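Local structure of aldo-keto reductase family 1, member B4 (Aldose reductase) (Schistosoma japonicum, 4HBK) at residues A[145-150]-A[330-335]; A[120-125]-A[176-181]; A[280-285]-A[303-308]. The protein probably reduces aldehydes to alcohols with NADPH, as aldose reductases of the aldo-keto reductase family do. All blocks are in the same frame, centred on the assembly; numbering follows the deposited sequence.

How the interactions relate
Three contacts illustrate how a (beta/alpha)8 barrel joins neighbouring helices to each other, and helices and strand-end loops to later parts of the chain. From the N terminus, helix 119-133 comes first; interaction 2 closes when helix 171-183 packs beside it. Between these two, strand 138-143 leads into segment 145-150, whose partner, 330-335, arrives only in the C-terminal loop. Interactions 1 and 2 therefore cross along the chain. Interaction 3, between the end of helix 273-283 and the loop before helix 311-319, is a shorter closure that opens after interaction 2 and lies wholly within the span of interaction 1. It sits across the chain's centre from both, about 34 Å from interaction 1, centre to centre.

Interaction 1 of 3, residues A[145-150]-A[330-335]; sequences WPVPLK and LQMSGH
M332 and H335 of the C-terminal loop grip W145, V147 and P148, which belong to the loop following barrel strand 138-143. This is the meeting of two loops of an aldo-keto reductase (beta/alpha)8 barrel, close to H144, a predicted substrate-binding residue. Segment 330-335 begins with a 3-10 turn at 330-332, where L330 O accepts both S333 N and S333 OG. M332 then meets the indole. With CG anti to its carbonyl carbon (chi1 -66°) and the chain bent at chi3, the thioether curls so that CE makes a CH-pi contact over one face, 3.7 Å from the centroid of the W145 six-membered ring. The sulfur adds a Met-aromatic contact above the W145 five-membered ring, at a longer 4.8 Å from SD to the centroid, and also meets V147, SD to CB being 3.8 Å. A type I turn from M332 to H335, closed by the H335 N to M332 O bond, brings the imidazole back onto the same valine. H335 is held at both nitrogens, ND1 by E337 N and NE2 by D167 O, which fixes the ring's rotation. V147 CG1 sits over one face of it, 4.2 Å from the H335 ring centroid, while P148 CD comes in obliquely 3.9 Å from H335 CE1.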
loop_
_atom_site.group_PDB
_atom_site.type_symbol
_atom_site.label_atom_id
_atom_site.label_comp_id
_atom_site.label_asym_id
_atom_site.label_seq_id
_atom_site.Cartn_x
_atom_site.Cartn_y
_atom_site.Cartn_z
ATOM N N TRP A 145 6.827 -2.959 7.361
ATOM C CA TRP A 145 7.288 -4.352 7.416
ATOM C C TRP A 145 7.183 -4.814 8.865
ATOM O O TRP A 145 7.154 -3.983 9.771
ATOM C CB TRP A 145 8.760 -4.470 6.960
ATOM C CG TRP A 145 8.966 -4.274 5.481
ATOM C CD1 TRP A 145 9.265 -3.109 4.841
ATOM C CD2 TRP A 145 8.883 -5.280 4.461
ATOM N NE1 TRP A 145 9.371 -3.323 3.481
ATOM C CE2 TRP A 145 9.144 -4.649 3.224
ATOM C CE3 TRP A 145 8.621 -6.651 4.474
ATOM C CZ2 TRP A 145 9.128 -5.341 2.009
ATOM C CZ3 TRP A 145 8.605 -7.338 3.266
ATOM C CH2 TRP A 145 8.851 -6.680 2.049
ATOM N N PRO A 146 7.121 -6.138 9.089
ATOM C CA PRO A 146 7.229 -6.767 10.417
ATOM C C PRO A 146 8.680 -6.951 10.904
ATOM O O PRO A 146 8.908 -7.574 11.954
ATOM C CB PRO A 146 6.589 -8.147 10.223
ATOM C CG PRO A 146 6.375 -8.317 8.728
ATOM C CD PRO A 146 6.907 -7.121 8.014
ATOM N N VAL A 147 9.642 -6.410 10.162
ATOM C CA VAL A 147 11.065 -6.604 10.482
ATOM C C VAL A 147 11.767 -5.302 10.880
ATOM O O VAL A 147 12.131 -4.499 10.029
ATOM C CB VAL A 147 11.828 -7.224 9.296
ATOM C CG1 VAL A 147 13.333 -7.318 9.610
ATOM C CG2 VAL A 147 11.255 -8.598 8.945
ATOM N N PRO A 148 11.971 -5.091 12.183
ATOM C CA PRO A 148 12.618 -3.840 12.583
ATOM C C PRO A 148 14.103 -3.814 12.216
ATOM O O PRO A 148 14.749 -4.858 12.165
ATOM C CB PRO A 148 12.414 -3.798 14.109
ATOM C CG PRO A 148 12.109 -5.197 14.498
ATOM C CD PRO A 148 11.440 -5.846 13.327
ATOM N N LEU A 149 14.618 -2.617 11.956
ATOM C CA LEU A 149 16.012 -2.397 11.599
ATOM C C LEU A 149 16.594 -1.410 12.604
ATOM O O LEU A 149 15.851 -0.611 13.201
ATOM C CB LEU A 149 16.101 -1.809 10.192
ATOM C CG LEU A 149 16.358 -2.761 9.018
ATOM C CD1 LEU A 149 15.835 -4.155 9.245
ATOM C CD2 LEU A 149 15.782 -2.170 7.736
ATOM N N LYS A 150 17.909 -1.461 12.799
ATOM C CA LYS A 150 18.565 -0.603 13.787
ATOM C C LYS A 150 18.286 0.877 13.535
ATOM O O LYS A 150 18.417 1.369 12.415
ATOM C CB LYS A 150 20.075 -0.865 13.815
ATOM C CG LYS A 150 20.831 -0.063 14.873
ATOM C CD LYS A 150 22.335 -0.341 14.834
ATOM C CE LYS A 150 23.025 0.399 13.689
ATOM N NZ LYS A 150 23.260 1.848 14.004
ATOM N N LEU A 330 14.904 -10.564 0.495
ATOM C CA LEU A 330 15.649 -11.660 1.128
ATOM C C LEU A 330 16.661 -11.203 2.154
ATOM O O LEU A 330 17.047 -11.982 3.015
ATOM C CB LEU A 330 16.370 -12.475 0.063
ATOM C CG LEU A 330 15.483 -13.281 -0.873
ATOM C CD1 LEU A 330 16.334 -13.942 -1.956
ATOM C CD2 LEU A 330 14.694 -14.326 -0.101
ATOM N N GLN A 331 17.128 -9.966 2.062
ATOM C CA GLN A 331 18.105 -9.488 3.030
ATOM C C GLN A 331 17.552 -9.438 4.455
ATOM O O GLN A 331 18.312 -9.275 5.409
ATOM C CB GLN A 331 18.633 -8.113 2.583
ATOM C CG GLN A 331 19.794 -8.189 1.599
ATOM C CD GLN A 331 21.149 -8.218 2.295
ATOM O OE1 GLN A 331 21.653 -7.180 2.768
ATOM N NE2 GLN A 331 21.733 -9.412 2.388
ATOM N N MET A 332 16.234 -9.595 4.597
ATOM C CA MET A 332 15.601 -9.629 5.927
ATOM C C MET A 332 15.225 -11.048 6.336
ATOM O O MET A 332 14.592 -11.250 7.362
ATOM C CB MET A 332 14.337 -8.738 5.965
ATOM C CG MET A 332 14.625 -7.260 5.797
ATOM S SD MET A 332 13.142 -6.218 5.830
ATOM C CE MET A 332 12.027 -7.194 4.851
ATOM N N SER A 333 15.630 -12.028 5.537
ATOM C CA SER A 333 15.126 -13.393 5.685
ATOM C C SER A 333 15.671 -14.068 6.920
ATOM O O SER A 333 15.206 -15.133 7.302
ATOM C CB SER A 333 15.448 -14.239 4.442
ATOM O OG SER A 333 16.849 -14.418 4.272
ATOM N N GLY A 334 16.645 -13.444 7.560
ATOM C CA GLY A 334 17.254 -14.039 8.732
ATOM C C GLY A 334 16.534 -13.662 10.007
ATOM O O GLY A 334 16.795 -14.233 11.068
ATOM N N HIS A 335 15.623 -12.699 9.912
ATOM C CA HIS A 335 14.938 -12.212 11.100
ATOM C C HIS A 335 13.840 -13.157 11.529
ATOM O O HIS A 335 13.182 -13.784 10.702
ATOM C CB HIS A 335 14.351 -10.826 10.859
ATOM C CG HIS A 335 13.982 -10.101 12.113
ATOM N ND1 HIS A 335 12.747 -10.234 12.711
ATOM C CD2 HIS A 335 14.682 -9.233 12.877
ATOM C CE1 HIS A 335 12.702 -9.466 13.787
ATOM N NE2 HIS A 335 13.868 -8.852 13.915
#

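Interaction 2 of 3, residues A[120-125]-A[176-181]; sequences EHVRKA and KEMEKL
Helix-to-helix packing on the outside of the barrel joins segments 120-125 and 176-181, with an apolar inner side and a polar, watered outer one. The axes of the two short helical segments approach to 9.1 Å and cross at -35°, running in broadly the same direction. V122 and E177 form the closest backbone pair, and their side chains meet at the root, V122 CB lying 3.7 Å from E177 CB. Deeper in, V122 CG1 stands anti to its own backbone N (chi1 176°) and reaches L181 CD1 at 4.1 Å, with M178 SD slightly farther away. Such neighbouring helices, similarly directed, are the outer layer of a (beta/alpha)8 barrel: V122 and M178 also rest on L112 of strand 107-112, and M178 and L181 on Y141 of strand 138-143. Toward solvent, R123 bends at chi2 and chi3 and passes alongside L181, bringing NE to 3.5 Å from L181 CD2. Its NH1 makes a salt bridge to E184. A water at the edge of the guanidinium, in its plane, accepts from R123 NE and donates to E177 O and to OE2 of the same glutamate. A second water accepts from R123 N and also donates to E177 OE2. The other carboxylate oxygen, E177 OE1, is met on its syn side by K180 NZ at 2.8 Å in a salt bridge one turn along the helix.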
loop_
_atom_site.group_PDB
_atom_site.type_symbol
_atom_site.label_atom_id
_atom_site.label_comp_id
_atom_site.label_asym_id
_atom_site.label_seq_id
_atom_site.Cartn_x
_atom_site.Cartn_y
_atom_site.Cartn_z
ATOM N N GLU A 120 9.714 4.638 21.261
ATOM C CA GLU A 120 10.110 6.014 21.525
ATOM C C GLU A 120 10.342 6.840 20.250
ATOM O O GLU A 120 10.501 8.058 20.322
ATOM C CB GLU A 120 11.348 6.062 22.441
ATOM C CG GLU A 120 12.640 5.552 21.812
ATOM C CD GLU A 120 12.928 4.087 22.126
ATOM O OE1 GLU A 120 11.965 3.289 22.309
ATOM O OE2 GLU A 120 14.128 3.740 22.186
ATOM N N HIS A 121 10.348 6.184 19.090
ATOM C CA HIS A 121 10.613 6.863 17.823
ATOM C C HIS A 121 9.389 7.016 16.909
ATOM O O HIS A 121 9.401 7.819 15.978
ATOM C CB HIS A 121 11.718 6.133 17.053
ATOM C CG HIS A 121 13.039 6.130 17.749
ATOM N ND1 HIS A 121 13.779 4.981 17.945
ATOM C CD2 HIS A 121 13.756 7.136 18.309
ATOM C CE1 HIS A 121 14.889 5.277 18.598
ATOM N NE2 HIS A 121 14.901 6.577 18.825
ATOM N N VAL A 122 8.346 6.231 17.158
ATOM C CA VAL A 122 7.168 6.234 16.293
ATOM C C VAL A 122 6.551 7.631 16.103
ATOM O O VAL A 122 6.287 8.043 14.982
ATOM C CB VAL A 122 6.102 5.258 16.800
ATOM C CG1 VAL A 122 4.857 5.348 15.941
ATOM C CG2 VAL A 122 6.644 3.831 16.816
ATOM N N ARG A 123 6.349 8.363 17.192
ATOM C CA ARG A 123 5.693 9.672 17.132
ATOM C C ARG A 123 6.428 10.653 16.229
ATOM O O ARG A 123 5.823 11.304 15.362
ATOM C CB ARG A 123 5.554 10.269 18.539
ATOM C CG ARG A 123 5.173 11.759 18.577
ATOM C CD ARG A 123 3.782 11.991 18.040
ATOM N NE ARG A 123 2.829 11.119 18.712
ATOM C CZ ARG A 123 1.900 11.536 19.565
ATOM N NH1 ARG A 123 1.786 12.832 19.842
ATOM N NH2 ARG A 123 1.080 10.655 20.130
ATOM N N LYS A 124 7.733 10.767 16.431
ATOM C CA LYS A 124 8.519 11.716 15.655
ATOM C C LYS A 124 8.535 11.352 14.178
ATOM O O LYS A 124 8.524 12.230 13.327
ATOM C CB LYS A 124 9.947 11.834 16.209
ATOM C CG LYS A 124 9.999 12.473 17.598
ATOM C CD LYS A 124 11.430 12.773 18.054
ATOM C CE LYS A 124 11.444 13.513 19.397
ATOM N NZ LYS A 124 10.824 14.878 19.321
ATOM N N ALA A 125 8.558 10.056 13.870
ATOM C CA ALA A 125 8.576 9.637 12.473
ATOM C C ALA A 125 7.276 10.055 11.798
ATOM O O ALA A 125 7.280 10.535 10.673
ATOM C CB ALA A 125 8.780 8.135 12.364
ATOM N N LYS A 176 1.121 -0.210 19.908
ATOM C CA LYS A 176 0.615 0.649 20.973
ATOM C C LYS A 176 0.862 2.117 20.633
ATOM O O LYS A 176 -0.012 2.959 20.844
ATOM C CB LYS A 176 1.224 0.297 22.336
ATOM C CG LYS A 176 0.500 -0.824 23.041
ATOM C CD LYS A 176 0.557 -0.670 24.564
ATOM C CE LYS A 176 1.812 -1.295 25.135
ATOM N NZ LYS A 176 1.948 -2.713 24.674
ATOM N N GLU A 177 2.041 2.421 20.103
ATOM C CA GLU A 177 2.340 3.794 19.713
ATOM C C GLU A 177 1.513 4.229 18.512
ATOM O O GLU A 177 1.150 5.400 18.394
ATOM C CB GLU A 177 3.829 3.976 19.418
ATOM C CG GLU A 177 4.682 4.087 20.656
ATOM C CD GLU A 177 4.226 5.212 21.565
ATOM O OE1 GLU A 177 4.002 4.930 22.754
ATOM O OE2 GLU A 177 4.083 6.368 21.091
ATOM N N MET A 178 1.221 3.291 17.617
ATOM C CA MET A 178 0.393 3.607 16.453
ATOM C C MET A 178 -0.990 4.000 16.956
ATOM O O MET A 178 -1.643 4.892 16.408
ATOM C CB MET A 178 0.277 2.411 15.503
ATOM C CG MET A 178 1.592 1.974 14.857
ATOM S SD MET A 178 2.151 3.111 13.585
ATOM C CE MET A 178 1.000 2.721 12.265
ATOM N N GLU A 179 -1.430 3.328 18.008
ATOM C CA GLU A 179 -2.767 3.550 18.529
ATOM C C GLU A 179 -2.881 4.947 19.093
ATOM O O GLU A 179 -3.927 5.591 18.970
ATOM C CB GLU A 179 -3.095 2.513 19.594
ATOM C CG GLU A 179 -3.263 1.137 19.018
ATOM C CD GLU A 179 -3.586 0.110 20.067
ATOM O OE1 GLU A 179 -3.075 0.234 21.206
ATOM O OE2 GLU A 179 -4.359 -0.822 19.750
ATOM N N LYS A 180 -1.795 5.423 19.694
ATOM C CA LYS A 180 -1.787 6.754 20.282
ATOM C C LYS A 180 -1.926 7.827 19.211
ATOM O O LYS A 180 -2.495 8.888 19.453
ATOM C CB LYS A 180 -0.508 6.987 21.081
ATOM C CG LYS A 180 -0.416 6.205 22.368
ATOM C CD LYS A 180 0.861 6.577 23.105
ATOM C CE LYS A 180 1.061 5.717 24.338
ATOM N NZ LYS A 180 2.464 5.840 24.855
ATOM N N LEU A 181 -1.407 7.549 18.021
ATOM C CA LEU A 181 -1.531 8.481 16.907
ATOM C C LEU A 181 -3.002 8.679 16.563
ATOM O O LEU A 181 -3.428 9.780 16.190
ATOM C CB LEU A 181 -0.761 7.972 15.683
ATOM C CG LEU A 181 0.756 7.839 15.850
ATOM C CD1 LEU A 181 1.391 7.148 14.651
ATOM C CD2 LEU A 181 1.410 9.207 16.102
HETATM O O HOH W 1 2.576 7.924 19.135
HETATM O O HOH W 2 6.828 7.709 20.316
#

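Interaction 3 of 3, residues A[280-285]-A[303-308]; sequences YLLQRK and QVFDFQ
L282 and Q283 both carry CG anti to the carbonyl carbon (chi1 -69° and -66°), and from there each extends from the end of helix 273-283 toward segment 303-308. The contact is a helix-to-loop junction in the last part of the (beta/alpha)8 barrel, where the chain leaves helix 295-302 and heads for helix 311-319. L282 makes the apolar half. Its CD1 branch does the touching, meeting V304 CG2 at 3.7 Å and lying 4.1 Å from CE1 of F305. V304 CG2 is placed between its own backbone N and carbonyl carbon, and it also lies over one face of the F305 ring, offset toward the rim, so V304, F305 and L282 CD1 form one cluster. V304 is further covered by L278 and Q275 of the same helix as L282, and its carbonyl oxygen accepts from R279 NH1.

The polar half is built on Q283. Beyond CG its chain is extended, which carries OE1 to the loop backbone, where it accepts from L309 N; R279 NE donates to the same oxygen. Two donors thus hold the amide at the point where the loop turns toward the next helix. Q308 crosses beside this group. Q308 CG packs against Q283 OE1 at 3.5 Å, and Q308 CA approaches Q283 OE1 to 3.4 Å.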
loop_
_atom_site.group_PDB
_atom_site.type_symbol
_atom_site.label_atom_id
_atom_site.label_comp_id
_atom_site.label_asym_id
_atom_site.label_seq_id
_atom_site.Cartn_x
_atom_site.Cartn_y
_atom_site.Cartn_z
ATOM N N TYR A 280 -9.505 -7.139 -12.236
ATOM C CA TYR A 280 -9.429 -8.449 -11.626
ATOM C C TYR A 280 -9.305 -8.307 -10.106
ATOM O O TYR A 280 -9.999 -8.979 -9.340
ATOM C CB TYR A 280 -8.231 -9.223 -12.198
ATOM C CG TYR A 280 -7.700 -10.294 -11.269
ATOM C CD1 TYR A 280 -8.385 -11.486 -11.096
ATOM C CD2 TYR A 280 -6.519 -10.109 -10.565
ATOM C CE1 TYR A 280 -7.910 -12.468 -10.248
ATOM C CE2 TYR A 280 -6.032 -11.082 -9.709
ATOM C CZ TYR A 280 -6.739 -12.259 -9.549
ATOM O OH TYR A 280 -6.281 -13.247 -8.701
ATOM N N LEU A 281 -8.414 -7.419 -9.675
ATOM C CA LEU A 281 -8.182 -7.205 -8.258
ATOM C C LEU A 281 -9.361 -6.479 -7.636
ATOM O O LEU A 281 -9.782 -6.809 -6.520
ATOM C CB LEU A 281 -6.890 -6.417 -8.034
ATOM C CG LEU A 281 -5.611 -7.111 -8.503
ATOM C CD1 LEU A 281 -4.454 -6.134 -8.470
ATOM C CD2 LEU A 281 -5.306 -8.330 -7.635
ATOM N N LEU A 282 -9.902 -5.495 -8.350
ATOM C CA LEU A 282 -11.059 -4.771 -7.826
ATOM C C LEU A 282 -12.253 -5.707 -7.551
ATOM O O LEU A 282 -12.951 -5.571 -6.538
ATOM C CB LEU A 282 -11.455 -3.622 -8.755
ATOM C CG LEU A 282 -10.463 -2.454 -8.829
ATOM C CD1 LEU A 282 -10.817 -1.513 -9.977
ATOM C CD2 LEU A 282 -10.445 -1.699 -7.515
ATOM N N GLN A 283 -12.470 -6.674 -8.437
ATOM C CA GLN A 283 -13.591 -7.600 -8.269
ATOM C C GLN A 283 -13.360 -8.625 -7.147
ATOM O O GLN A 283 -14.298 -9.292 -6.707
ATOM C CB GLN A 283 -13.979 -8.250 -9.604
ATOM C CG GLN A 283 -14.533 -7.206 -10.597
ATOM C CD GLN A 283 -15.109 -7.798 -11.872
ATOM O OE1 GLN A 283 -15.212 -7.115 -12.882
ATOM N NE2 GLN A 283 -15.492 -9.065 -11.826
ATOM N N ARG A 284 -12.119 -8.724 -6.669
ATOM C CA ARG A 284 -11.847 -9.480 -5.446
ATOM C C ARG A 284 -11.981 -8.610 -4.182
ATOM O O ARG A 284 -11.566 -9.003 -3.091
ATOM C CB ARG A 284 -10.471 -10.154 -5.507
ATOM C CG ARG A 284 -10.366 -11.275 -6.545
ATOM C CD ARG A 284 -8.951 -11.865 -6.597
ATOM N NE ARG A 284 -8.458 -12.250 -5.271
ATOM C CZ ARG A 284 -7.170 -12.373 -4.956
ATOM N NH1 ARG A 284 -6.234 -12.145 -5.875
ATOM N NH2 ARG A 284 -6.815 -12.720 -3.715
ATOM N N LYS A 285 -12.569 -7.427 -4.343
ATOM C CA LYS A 285 -12.844 -6.511 -3.233
ATOM C C LYS A 285 -11.573 -5.913 -2.639
ATOM O O LYS A 285 -11.486 -5.692 -1.430
ATOM C CB LYS A 285 -13.692 -7.197 -2.155
ATOM C CG LYS A 285 -14.923 -7.883 -2.731
ATOM C CD LYS A 285 -16.169 -7.637 -1.902
ATOM C CE LYS A 285 -16.375 -8.715 -0.839
ATOM N NZ LYS A 285 -17.790 -8.730 -0.310
ATOM N N GLN A 303 -9.175 4.137 -15.786
ATOM C CA GLN A 303 -10.386 3.829 -16.549
ATOM C C GLN A 303 -10.777 2.366 -16.376
ATOM O O GLN A 303 -10.738 1.588 -17.329
ATOM C CB GLN A 303 -10.201 4.143 -18.039
ATOM C CG GLN A 303 -9.363 5.385 -18.349
ATOM C CD GLN A 303 -9.922 6.659 -17.733
ATOM O OE1 GLN A 303 -11.138 6.847 -17.652
ATOM N NE2 GLN A 303 -9.033 7.539 -17.286
ATOM N N VAL A 304 -11.156 1.991 -15.161
ATOM C CA VAL A 304 -11.434 0.596 -14.853
ATOM C C VAL A 304 -12.808 0.396 -14.215
ATOM O O VAL A 304 -13.046 -0.616 -13.556
ATOM C CB VAL A 304 -10.374 0.029 -13.886
ATOM C CG1 VAL A 304 -9.031 -0.095 -14.573
ATOM C CG2 VAL A 304 -10.260 0.914 -12.650
ATOM N N PHE A 305 -13.706 1.360 -14.400
ATOM C CA PHE A 305 -14.996 1.328 -13.709
ATOM C C PHE A 305 -16.192 1.257 -14.645
ATOM O O PHE A 305 -17.311 1.575 -14.235
ATOM C CB PHE A 305 -15.149 2.546 -12.786
ATOM C CG PHE A 305 -14.129 2.602 -11.691
ATOM C CD1 PHE A 305 -14.183 1.710 -10.632
ATOM C CD2 PHE A 305 -13.112 3.544 -11.722
ATOM C CE1 PHE A 305 -13.242 1.759 -9.622
ATOM C CE2 PHE A 305 -12.166 3.597 -10.723
ATOM C CZ PHE A 305 -12.228 2.700 -9.669
ATOM N N ASP A 306 -15.973 0.840 -15.892
ATOM C CA ASP A 306 -17.072 0.798 -16.862
ATOM C C ASP A 306 -17.204 -0.547 -17.572
ATOM O O ASP A 306 -17.701 -0.622 -18.692
ATOM C CB ASP A 306 -16.928 1.921 -17.879
ATOM C CG ASP A 306 -15.657 1.804 -18.695
ATOM O OD1 ASP A 306 -14.831 0.908 -18.403
ATOM O OD2 ASP A 306 -15.480 2.616 -19.627
ATOM N N PHE A 307 -16.761 -1.606 -16.913
ATOM C CA PHE A 307 -16.925 -2.951 -17.442
ATOM C C PHE A 307 -16.807 -3.942 -16.307
ATOM O O PHE A 307 -16.437 -3.581 -15.188
ATOM C CB PHE A 307 -15.888 -3.259 -18.532
ATOM C CG PHE A 307 -14.494 -3.514 -18.013
ATOM C CD1 PHE A 307 -13.751 -2.493 -17.439
ATOM C CD2 PHE A 307 -13.909 -4.768 -18.143
ATOM C CE1 PHE A 307 -12.452 -2.721 -16.983
ATOM C CE2 PHE A 307 -12.607 -5.006 -17.693
ATOM C CZ PHE A 307 -11.880 -3.979 -17.112
ATOM N N GLN A 308 -17.119 -5.195 -16.602
ATOM C CA GLN A 308 -17.107 -6.239 -15.594
ATOM C C GLN A 308 -16.530 -7.521 -16.188
ATOM O O GLN A 308 -16.940 -7.959 -17.267
ATOM C CB GLN A 308 -18.527 -6.482 -15.064
ATOM C CG GLN A 308 -18.594 -7.470 -13.895
ATOM C CD GLN A 308 -18.981 -6.810 -12.578
ATOM O OE1 GLN A 308 -18.199 -6.798 -11.618
ATOM N NE2 GLN A 308 -20.198 -6.263 -12.523
#